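Long-range contacts in SxtG (Microseira wollei, PDB 6U1R), which is an amidinotransferase of the saxitoxin biosynthetic pathway, probably working through a covalent amidino-cysteine intermediate: residues I332-Q337 with S355-Y360; G43-A48 with E84-A89; H253-Q258 with N287-I292. One frame throughout, in Å; residues are numbered along the deposited sequence. Where two conformers were deposited one is given.

Interaction 1: I332-Q337 with S355-Y360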
loop_
_atom_site.group_PDB
_atom_site.type_symbol
_atom_site.label_atom_id
_atom_site.label_comp_id
_atom_site.label_asym_id
_atom_site.label_seq_id
_atom_site.Cartn_x
_atom_site.Cartn_y
_atom_site.Cartn_z
ATOM N N ILE A 332 5.729 -31.646 -2.617
ATOM C CA ILE A 332 6.150 -31.621 -4.012
ATOM C C ILE A 332 7.616 -31.210 -4.048
ATOM O O ILE A 332 8.012 -30.211 -3.423
ATOM C CB ILE A 332 5.261 -30.681 -4.850
ATOM C CG1 ILE A 332 3.834 -31.266 -4.945
ATOM C CG2 ILE A 332 5.835 -30.487 -6.253
ATOM C CD1 ILE A 332 2.835 -30.393 -5.621
ATOM N N VAL A 333 8.419 -31.976 -4.784
ATOM C CA VAL A 333 9.868 -31.812 -4.826
ATOM C C VAL A 333 10.322 -32.159 -6.237
ATOM O O VAL A 333 9.674 -32.938 -6.947
ATOM C CB VAL A 333 10.538 -32.687 -3.738
ATOM C CG1 VAL A 333 10.013 -34.074 -3.799
ATOM C CG2 VAL A 333 12.060 -32.688 -3.840
ATOM N N GLU A 334 11.429 -31.551 -6.658
ATOM C CA GLU A 334 11.839 -31.611 -8.055
ATOM C C GLU A 334 12.585 -32.909 -8.374
ATOM O O GLU A 334 13.407 -33.393 -7.591
ATOM C CB GLU A 334 12.707 -30.401 -8.395
ATOM C CG GLU A 334 12.647 -29.975 -9.872
ATOM C CD GLU A 334 13.460 -30.872 -10.807
ATOM O OE1 GLU A 334 14.547 -31.348 -10.405
ATOM O OE2 GLU A 334 13.024 -31.081 -11.966
ATOM N N LYS A 335 12.329 -33.425 -9.579
ATOM C CA LYS A 335 12.712 -34.785 -9.950
ATOM C C LYS A 335 14.218 -35.018 -9.899
ATOM O O LYS A 335 14.665 -36.122 -9.554
ATOM C CB LYS A 335 12.162 -35.088 -11.348
ATOM C CG LYS A 335 12.591 -36.432 -11.921
ATOM C CD LYS A 335 11.619 -36.907 -13.009
ATOM C CE LYS A 335 12.035 -38.253 -13.606
ATOM N NZ LYS A 335 11.846 -38.291 -15.094
ATOM N N LYS A 336 15.025 -34.023 -10.260
ATOM C CA LYS A 336 16.464 -34.237 -10.242
ATOM C C LYS A 336 17.064 -34.062 -8.852
ATOM O O LYS A 336 18.261 -34.298 -8.678
ATOM C CB LYS A 336 17.154 -33.309 -11.249
ATOM C CG LYS A 336 16.825 -33.658 -12.710
ATOM C CD LYS A 336 17.738 -32.934 -13.679
ATOM C CE LYS A 336 17.142 -32.880 -15.088
ATOM N NZ LYS A 336 17.406 -34.126 -15.848
ATOM N N GLN A 337 16.265 -33.695 -7.850
ATOM C CA GLN A 337 16.786 -33.500 -6.499
ATOM C C GLN A 337 16.749 -34.818 -5.728
ATOM O O GLN A 337 16.050 -34.973 -4.736
ATOM C CB GLN A 337 15.991 -32.419 -5.782
ATOM C CG GLN A 337 16.095 -31.089 -6.460
ATOM C CD GLN A 337 17.459 -30.458 -6.276
ATOM O OE1 GLN A 337 18.041 -30.530 -5.185
ATOM N NE2 GLN A 337 17.969 -29.810 -7.331
ATOM N N SER A 355 8.964 -32.645 -12.585
ATOM C CA SER A 355 10.008 -31.958 -13.346
ATOM C C SER A 355 9.687 -30.468 -13.422
ATOM O O SER A 355 8.565 -30.082 -13.775
ATOM C CB SER A 355 10.136 -32.525 -14.763
ATOM O OG SER A 355 10.497 -33.896 -14.741
ATOM N N PHE A 356 10.671 -29.629 -13.088
ATOM C CA PHE A 356 10.402 -28.205 -12.914
ATOM C C PHE A 356 11.642 -27.328 -13.073
ATOM O O PHE A 356 11.569 -26.125 -12.807
ATOM C CB PHE A 356 9.762 -27.971 -11.536
ATOM C CG PHE A 356 8.778 -26.811 -11.499
ATOM C CD1 PHE A 356 7.673 -26.796 -12.330
ATOM C CD2 PHE A 356 8.953 -25.749 -10.624
ATOM C CE1 PHE A 356 6.753 -25.751 -12.289
ATOM C CE2 PHE A 356 8.041 -24.702 -10.574
ATOM C CZ PHE A 356 6.938 -24.705 -11.423
ATOM N N GLU A 357 12.778 -27.890 -13.518
ATOM C CA GLU A 357 13.971 -27.055 -13.684
ATOM C C GLU A 357 13.811 -25.984 -14.755
ATOM O O GLU A 357 14.554 -24.992 -14.723
ATOM C CB GLU A 357 15.204 -27.890 -14.018
ATOM C CG GLU A 357 15.640 -28.771 -12.879
ATOM C CD GLU A 357 17.068 -29.242 -13.020
ATOM O OE1 GLU A 357 17.547 -29.416 -14.174
ATOM O OE2 GLU A 357 17.713 -29.426 -11.965
ATOM N N SER A 358 12.856 -26.148 -15.689
ATOM C CA SER A 358 12.600 -25.114 -16.691
ATOM C C SER A 358 12.012 -23.858 -16.082
ATOM O O SER A 358 11.998 -22.817 -16.745
ATOM C CB SER A 358 11.642 -25.613 -17.776
ATOM O OG SER A 358 12.260 -26.633 -18.551
ATOM N N TYR A 359 11.500 -23.941 -14.859
ATOM C CA TYR A 359 11.000 -22.773 -14.154
ATOM C C TYR A 359 12.112 -21.973 -13.495
ATOM O O TYR A 359 11.945 -20.770 -13.273
ATOM C CB TYR A 359 9.979 -23.218 -13.106
ATOM C CG TYR A 359 8.834 -22.244 -12.893
ATOM C CD1 TYR A 359 7.711 -22.269 -13.721
ATOM C CD2 TYR A 359 8.851 -21.332 -11.839
ATOM C CE1 TYR A 359 6.647 -21.396 -13.528
ATOM C CE2 TYR A 359 7.788 -20.449 -11.642
ATOM C CZ TYR A 359 6.698 -20.481 -12.487
ATOM O OH TYR A 359 5.639 -19.625 -12.289
ATOM N N TYR A 360 13.252 -22.604 -13.200
ATOM C CA TYR A 360 14.295 -21.929 -12.431
ATOM C C TYR A 360 14.783 -20.623 -13.058
ATOM O O TYR A 360 15.118 -19.699 -12.295
ATOM C CB TYR A 360 15.487 -22.870 -12.232
ATOM C CG TYR A 360 15.250 -24.101 -11.366
ATOM C CD1 TYR A 360 14.040 -24.336 -10.723
ATOM C CD2 TYR A 360 16.264 -25.028 -11.197
ATOM C CE1 TYR A 360 13.859 -25.472 -9.943
ATOM C CE2 TYR A 360 16.093 -26.148 -10.426
ATOM C CZ TYR A 360 14.893 -26.364 -9.797
ATOM O OH TYR A 360 14.710 -27.477 -9.024
HETATM O O HOH W 1 16.319 -29.640 -9.650
#

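Interaction 2: G43-A48 with E84-A89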
loop_
_atom_site.group_PDB
_atom_site.type_symbol
_atom_site.label_atom_id
_atom_site.label_comp_id
_atom_site.label_asym_id
_atom_site.label_seq_id
_atom_site.Cartn_x
_atom_site.Cartn_y
_atom_site.Cartn_z
ATOM N N GLY A 43 1.594 -19.170 -10.500
ATOM C CA GLY A 43 2.118 -18.147 -11.375
ATOM C C GLY A 43 1.983 -18.489 -12.861
ATOM O O GLY A 43 1.496 -19.549 -13.269
ATOM N N SER A 44 2.425 -17.541 -13.677
ATOM C CA SER A 44 2.407 -17.664 -15.130
ATOM C C SER A 44 3.717 -17.134 -15.687
ATOM O O SER A 44 4.238 -16.126 -15.195
ATOM C CB SER A 44 1.227 -16.886 -15.739
ATOM O OG SER A 44 1.412 -16.668 -17.131
ATOM N N VAL A 45 4.257 -17.810 -16.705
ATOM C CA VAL A 45 5.476 -17.353 -17.362
ATOM C C VAL A 45 5.205 -16.617 -18.662
ATOM O O VAL A 45 6.147 -16.116 -19.283
ATOM C CB VAL A 45 6.450 -18.516 -17.632
ATOM C CG1 VAL A 45 7.026 -19.019 -16.347
ATOM C CG2 VAL A 45 5.747 -19.658 -18.382
ATOM N N GLU A 46 3.961 -16.543 -19.111
ATOM C CA GLU A 46 3.661 -15.882 -20.377
ATOM C C GLU A 46 3.963 -14.389 -20.292
ATOM O O GLU A 46 3.677 -13.746 -19.273
ATOM C CB GLU A 46 2.202 -16.106 -20.737
ATOM C CG GLU A 46 1.839 -17.589 -20.898
ATOM C CD GLU A 46 0.562 -17.787 -21.680
ATOM O OE1 GLU A 46 -0.474 -18.091 -21.058
ATOM O OE2 GLU A 46 0.607 -17.631 -22.918
ATOM N N GLY A 47 4.547 -13.839 -21.356
ATOM C CA GLY A 47 4.874 -12.422 -21.440
ATOM C C GLY A 47 6.021 -11.983 -20.565
ATOM O O GLY A 47 6.234 -10.774 -20.406
ATOM N N ALA A 48 6.755 -12.937 -19.995
ATOM C CA ALA A 48 7.795 -12.661 -19.013
ATOM C C ALA A 48 8.968 -11.895 -19.628
ATOM O O ALA A 48 9.374 -12.156 -20.763
ATOM C CB ALA A 48 8.283 -13.975 -18.399
ATOM N N GLU A 84 11.237 -19.676 -26.472
ATOM C CA GLU A 84 11.337 -21.111 -26.250
ATOM C C GLU A 84 11.456 -21.431 -24.766
ATOM O O GLU A 84 10.966 -22.474 -24.318
ATOM C CB GLU A 84 12.509 -21.693 -27.050
ATOM C CG GLU A 84 13.903 -21.175 -26.669
ATOM C CD GLU A 84 14.343 -19.899 -27.423
ATOM O OE1 GLU A 84 13.495 -19.067 -27.865
ATOM O OE2 GLU A 84 15.574 -19.730 -27.557
ATOM N N MET A 85 12.093 -20.552 -23.986
ATOM C CA MET A 85 12.160 -20.768 -22.548
ATOM C C MET A 85 10.780 -20.671 -21.910
ATOM O O MET A 85 10.433 -21.480 -21.044
ATOM C CB MET A 85 13.123 -19.766 -21.909
ATOM C CG MET A 85 14.570 -20.000 -22.275
ATOM S SD MET A 85 15.697 -18.897 -21.375
ATOM C CE MET A 85 15.547 -19.532 -19.717
ATOM N N ILE A 86 9.984 -19.683 -22.309
ATOM C CA ILE A 86 8.623 -19.579 -21.798
ATOM C C ILE A 86 7.823 -20.836 -22.147
ATOM O O ILE A 86 7.076 -21.369 -21.313
ATOM C CB ILE A 86 7.969 -18.297 -22.340
ATOM C CG1 ILE A 86 8.658 -17.086 -21.701
ATOM C CG2 ILE A 86 6.466 -18.292 -22.071
ATOM C CD1 ILE A 86 8.276 -15.733 -22.297
ATOM N N ALA A 87 7.984 -21.338 -23.374
ATOM C CA ALA A 87 7.192 -22.483 -23.817
ATOM C C ALA A 87 7.508 -23.733 -22.999
ATOM O O ALA A 87 6.596 -24.441 -22.548
ATOM C CB ALA A 87 7.418 -22.727 -25.305
ATOM N N VAL A 88 8.797 -24.017 -22.774
ATOM C CA VAL A 88 9.152 -25.216 -22.011
ATOM C C VAL A 88 8.699 -25.079 -20.562
ATOM O O VAL A 88 8.228 -26.050 -19.953
ATOM C CB VAL A 88 10.668 -25.517 -22.105
ATOM C CG1 VAL A 88 11.073 -25.793 -23.533
ATOM C CG2 VAL A 88 11.504 -24.393 -21.545
ATOM N N ALA A 89 8.829 -23.883 -19.983
ATOM C CA ALA A 89 8.382 -23.688 -18.613
ATOM C C ALA A 89 6.870 -23.804 -18.506
ATOM O O ALA A 89 6.354 -24.301 -17.501
ATOM C CB ALA A 89 8.839 -22.327 -18.073
#

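Interaction 3: H253-Q258 with N287-I292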
loop_
_atom_site.group_PDB
_atom_site.type_symbol
_atom_site.label_atom_id
_atom_site.label_comp_id
_atom_site.label_asym_id
_atom_site.label_seq_id
_atom_site.Cartn_x
_atom_site.Cartn_y
_atom_site.Cartn_z
ATOM N N HIS A 253 10.689 -13.324 13.922
ATOM C CA HIS A 253 12.043 -13.672 14.336
ATOM C C HIS A 253 12.951 -13.550 13.125
ATOM O O HIS A 253 12.605 -14.042 12.053
ATOM C CB HIS A 253 12.090 -15.099 14.870
ATOM C CG HIS A 253 11.083 -15.362 15.942
ATOM N ND1 HIS A 253 11.352 -15.162 17.280
ATOM C CD2 HIS A 253 9.797 -15.775 15.868
ATOM C CE1 HIS A 253 10.272 -15.460 17.986
ATOM N NE2 HIS A 253 9.314 -15.832 17.153
ATOM N N ILE A 254 14.102 -12.914 13.289
ATOM C CA ILE A 254 14.989 -12.629 12.163
ATOM C C ILE A 254 16.197 -13.549 12.262
ATOM O O ILE A 254 16.888 -13.558 13.288
ATOM C CB ILE A 254 15.402 -11.150 12.147
ATOM C CG1 ILE A 254 14.156 -10.269 11.974
ATOM C CG2 ILE A 254 16.423 -10.869 11.042
ATOM C CD1 ILE A 254 13.296 -10.602 10.699
ATOM N N ILE A 255 16.446 -14.330 11.206
ATOM C CA ILE A 255 17.634 -15.174 11.141
ATOM C C ILE A 255 18.734 -14.428 10.396
ATOM O O ILE A 255 18.476 -13.497 9.633
ATOM C CB ILE A 255 17.366 -16.534 10.464
ATOM C CG1 ILE A 255 17.124 -16.356 8.963
ATOM C CG2 ILE A 255 16.195 -17.254 11.131
ATOM C CD1 ILE A 255 17.395 -17.577 8.159
ATOM N N GLU A 256 19.973 -14.885 10.585
ATOM C CA GLU A 256 21.131 -14.395 9.842
ATOM C C GLU A 256 21.481 -15.390 8.740
ATOM O O GLU A 256 21.757 -16.554 9.031
ATOM C CB GLU A 256 22.325 -14.206 10.778
ATOM C CG GLU A 256 22.028 -13.314 11.988
ATOM C CD GLU A 256 21.792 -11.861 11.614
ATOM O OE1 GLU A 256 22.464 -11.374 10.679
ATOM O OE2 GLU A 256 20.932 -11.205 12.255
ATOM N N SER A 257 21.436 -14.946 7.481
ATOM C CA SER A 257 21.894 -15.774 6.368
ATOM C C SER A 257 23.382 -15.550 6.131
ATOM O O SER A 257 23.874 -14.423 6.218
ATOM C CB SER A 257 21.136 -15.458 5.080
ATOM O OG SER A 257 21.614 -16.263 4.007
ATOM N N GLN A 258 24.085 -16.632 5.828
ATOM C CA GLN A 258 25.465 -16.582 5.365
ATOM C C GLN A 258 25.576 -16.487 3.843
ATOM O O GLN A 258 26.694 -16.503 3.320
ATOM C CB GLN A 258 26.214 -17.823 5.864
ATOM C CG GLN A 258 26.324 -17.889 7.393
ATOM C CD GLN A 258 26.822 -19.243 7.899
ATOM O OE1 GLN A 258 26.601 -20.287 7.274
ATOM N NE2 GLN A 258 27.488 -19.228 9.043
ATOM N N ASN A 287 23.856 -23.202 15.014
ATOM C CA ASN A 287 24.132 -22.831 16.395
ATOM C C ASN A 287 23.806 -21.377 16.691
ATOM O O ASN A 287 23.787 -20.992 17.865
ATOM C CB ASN A 287 25.600 -23.115 16.726
ATOM C CG ASN A 287 25.930 -24.590 16.674
ATOM O OD1 ASN A 287 26.879 -25.007 16.001
ATOM N ND2 ASN A 287 25.144 -25.394 17.381
ATOM N N LYS A 288 23.534 -20.565 15.668
ATOM C CA LYS A 288 23.156 -19.174 15.863
ATOM C C LYS A 288 21.689 -18.922 15.526
ATOM O O LYS A 288 21.260 -17.763 15.470
ATOM C CB LYS A 288 24.073 -18.274 15.029
ATOM C CG LYS A 288 25.559 -18.504 15.352
ATOM C CD LYS A 288 26.457 -17.416 14.770
ATOM C CE LYS A 288 27.906 -17.575 15.239
ATOM N NZ LYS A 288 28.827 -16.659 14.501
ATOM N N LEU A 289 20.911 -19.978 15.310
ATOM C CA LEU A 289 19.498 -19.816 14.999
ATOM C C LEU A 289 18.737 -19.294 16.217
ATOM O O LEU A 289 19.132 -19.553 17.356
ATOM C CB LEU A 289 18.895 -21.145 14.570
ATOM C CG LEU A 289 19.163 -21.627 13.149
ATOM C CD1 LEU A 289 18.663 -23.061 12.985
ATOM C CD2 LEU A 289 18.509 -20.692 12.132
ATOM N N PRO A 290 17.634 -18.575 16.007
ATOM C CA PRO A 290 16.820 -18.121 17.144
ATOM C C PRO A 290 16.541 -19.262 18.114
ATOM O O PRO A 290 16.298 -20.398 17.710
ATOM C CB PRO A 290 15.541 -17.613 16.480
ATOM C CG PRO A 290 15.980 -17.192 15.108
ATOM C CD PRO A 290 17.049 -18.178 14.712
ATOM N N LYS A 291 16.585 -18.958 19.413
ATOM C CA LYS A 291 16.487 -20.020 20.408
ATOM C C LYS A 291 15.114 -20.684 20.419
ATOM O O LYS A 291 15.003 -21.838 20.844
ATOM C CB LYS A 291 16.814 -19.460 21.793
ATOM C CG LYS A 291 18.187 -18.797 21.851
ATOM C CD LYS A 291 18.915 -19.126 23.147
ATOM C CE LYS A 291 20.379 -18.720 23.075
ATOM N NZ LYS A 291 21.134 -19.156 24.285
ATOM N N ILE A 292 14.072 -19.991 19.954
ATOM C CA ILE A 292 12.730 -20.575 19.922
ATOM C C ILE A 292 12.720 -21.883 19.138
ATOM O O ILE A 292 11.933 -22.797 19.427
ATOM C CB ILE A 292 11.746 -19.538 19.339
ATOM C CG1 ILE A 292 10.310 -20.064 19.380
ATOM C CG2 ILE A 292 12.174 -19.136 17.905
ATOM C CD1 ILE A 292 9.286 -19.087 18.772
HETATM O O HOH W 2 20.007 -16.998 12.519
#

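Interaction 1: I332-Q337 with S355-Y360
Glu-334, the last residue of strand 330-334, reaches over to the loop that follows strand 350-354 and lays its carboxylate against Ser-355, Phe-356 and Glu-357. CG lies anti to the backbone N (chi1 -152°), and a bend at the next bond turns the acid group toward that loop. OE2 accepts a bond from Phe-356 N at 3.0 Å through its anti lone pair, while resting 3.4 Å from CA of Ser-355. OE1 serves its own turn: Lys-336 N donates to it over 2.7 Å, from a position well above the carboxylate plane, inside the type I turn from Glu-334 to Gln-337. Glu-357 crosses Glu-334 at about a right angle, CG to OE2 3.6 Å, with the two carboxylate planes only 23° apart. A single water lies between the acids, donating to OE1 of Glu-334 at 2.6 Å and to OE2 of Glu-357 at 2.7 Å, and accepting from Gln-337 NE2 and Tyr-360 OH. The latter hydroxyl also presses on CG of Glu-334, 3.3 Å away. Ser-355 adds a looser touch through OG, beside the aliphatic part of Lys-335. The chain of Lys-336 crosses Glu-357, its ammonium near but not bonded to OE1. Outside the segments, His-306 bonds OE2 of Glu-357, and the Phe-356 ring stacks on Phe-366, near Cys-368, the predicted nucleophile. The contact illustrates how two like charges can be accommodated: OE1 of Glu-334 and OE2 of Glu-357 stand 4.0 Å apart, and the shared water, the backbone donors, His-306 and perhaps Lys-336 probably offset their repulsion.

Interaction 2: G43-A48 with E84-A89
Val-45 is the first residue of the loop 43-48 to meet helix 83-102, and it does so with both methyls and its carbonyl. Just before it, Ser-44 shapes the approach from within the loop: its OG accepts from Glu-46 N, forming an ST turn. The side chain of Val-45 points at the helix, with CG1 beside the backbone N (chi1 -70°) and CG2 in the crowded position between N and the carbonyl carbon. CG2 comes to 3.6 Å from the backbone O of Ile-86 and 4.0 Å from CG2 of that residue, the two side chains running antiparallel alongside one another. Ala-89, one helical turn on, sets its CB at 4.1 Å from each of the two Val-45 methyls. The carbonyl O of Val-45 in turn lies against the flank of Ile-86, 3.6 Å from its CG2 and nearly as close to CG1 and CD1. Glu-46 meets the same CG2 with its backbone, CA nearest, as its side chain starts away from the helix. Gly-47 then carries the chain round a type II turn with positive phi, the conformation glycine readily adopts. Ala-48 closes that turn with a weak bond from its N to Val-45 O, and Ile-86 CD1 sits 3.9 Å from the same N and 4.3 Å from Ala-48 CB. Ala-48 also packs on Tyr-81 and Cys-131 beyond the contact. With no hydrogen bond between loop and helix, their fit depends on shape: Ile-86 lies against the turn, its methyls on Val-45 O and beside Ala-48, while the loop's backbone bonds run partly within it and partly to Ala-369, Ala-132 and Tyr-81.

Interaction 3: H253-Q258 with N287-I292
Ile-292 stands over one face of the His-253 imidazole, the two side chains crossing at about a right angle. Its CG2 lies 4.2 Å from the ring centroid and only 13° off the ring normal, a CH-pi contact displaced somewhat toward the rim. CD1 lies near the CE1–NE2 side, 3.6 Å from NE2 of His-253. Both methyls can touch because CG1 of Ile-292 extends anti to the backbone N (chi1 -176°), which carries CD1 out past the CE1–NE2 rim while CG2 stays above ND1 and CE1. The polar edge of the imidazole is engaged elsewhere, NE2 being hydrogen-bonded to Asp-225, so the isoleucine meets a ring whose rotation is already constrained. Two residues on, Ile-255 runs obliquely against the pyrrolidine of Pro-290: its CG2 comes to 3.8 Å from Pro-290 CD, and the same methyl meets Leu-289 CD2 at 4.3 Å. Polar linkage between the segments comes through water, which accepts from Glu-256 N and donates over a long 3.3 Å to Lys-288 O. In the fold, strand 251-255 is an outermost strand, within this chain, of its sheet, paired in parallel with strand 225-229. The loop 287-292, on its way from strand 276-279 to strand 297-300, covers this margin and also packs Ile-292 on Asp-225 and Phe-227 of the adjoining strand.

How the interactions relate
Interactions 1 and 2 are partly buried and adjoin each other: Tyr-359 CE1 meets Val-45 CG1 at 3.7 Å. Helix 83-102 joins them, supplying a segment to interaction 2 and packing against Ser-355 and Ser-358 of interaction 1. Their chemistry nevertheless differs, for carboxylates, backbone donors and a shared water dominate interaction 1, whereas interaction 2 is apolar. Interaction 3 is a surface contact belonging to another sheet, its centre about 36 Å from that of interaction 2 across the middle of the chain; it combines aliphatic and CH-pi packing with one water bridge. Interactions 2 and 3 set loops against a helix and a strand; interaction 1, a loop against a strand end and its turn.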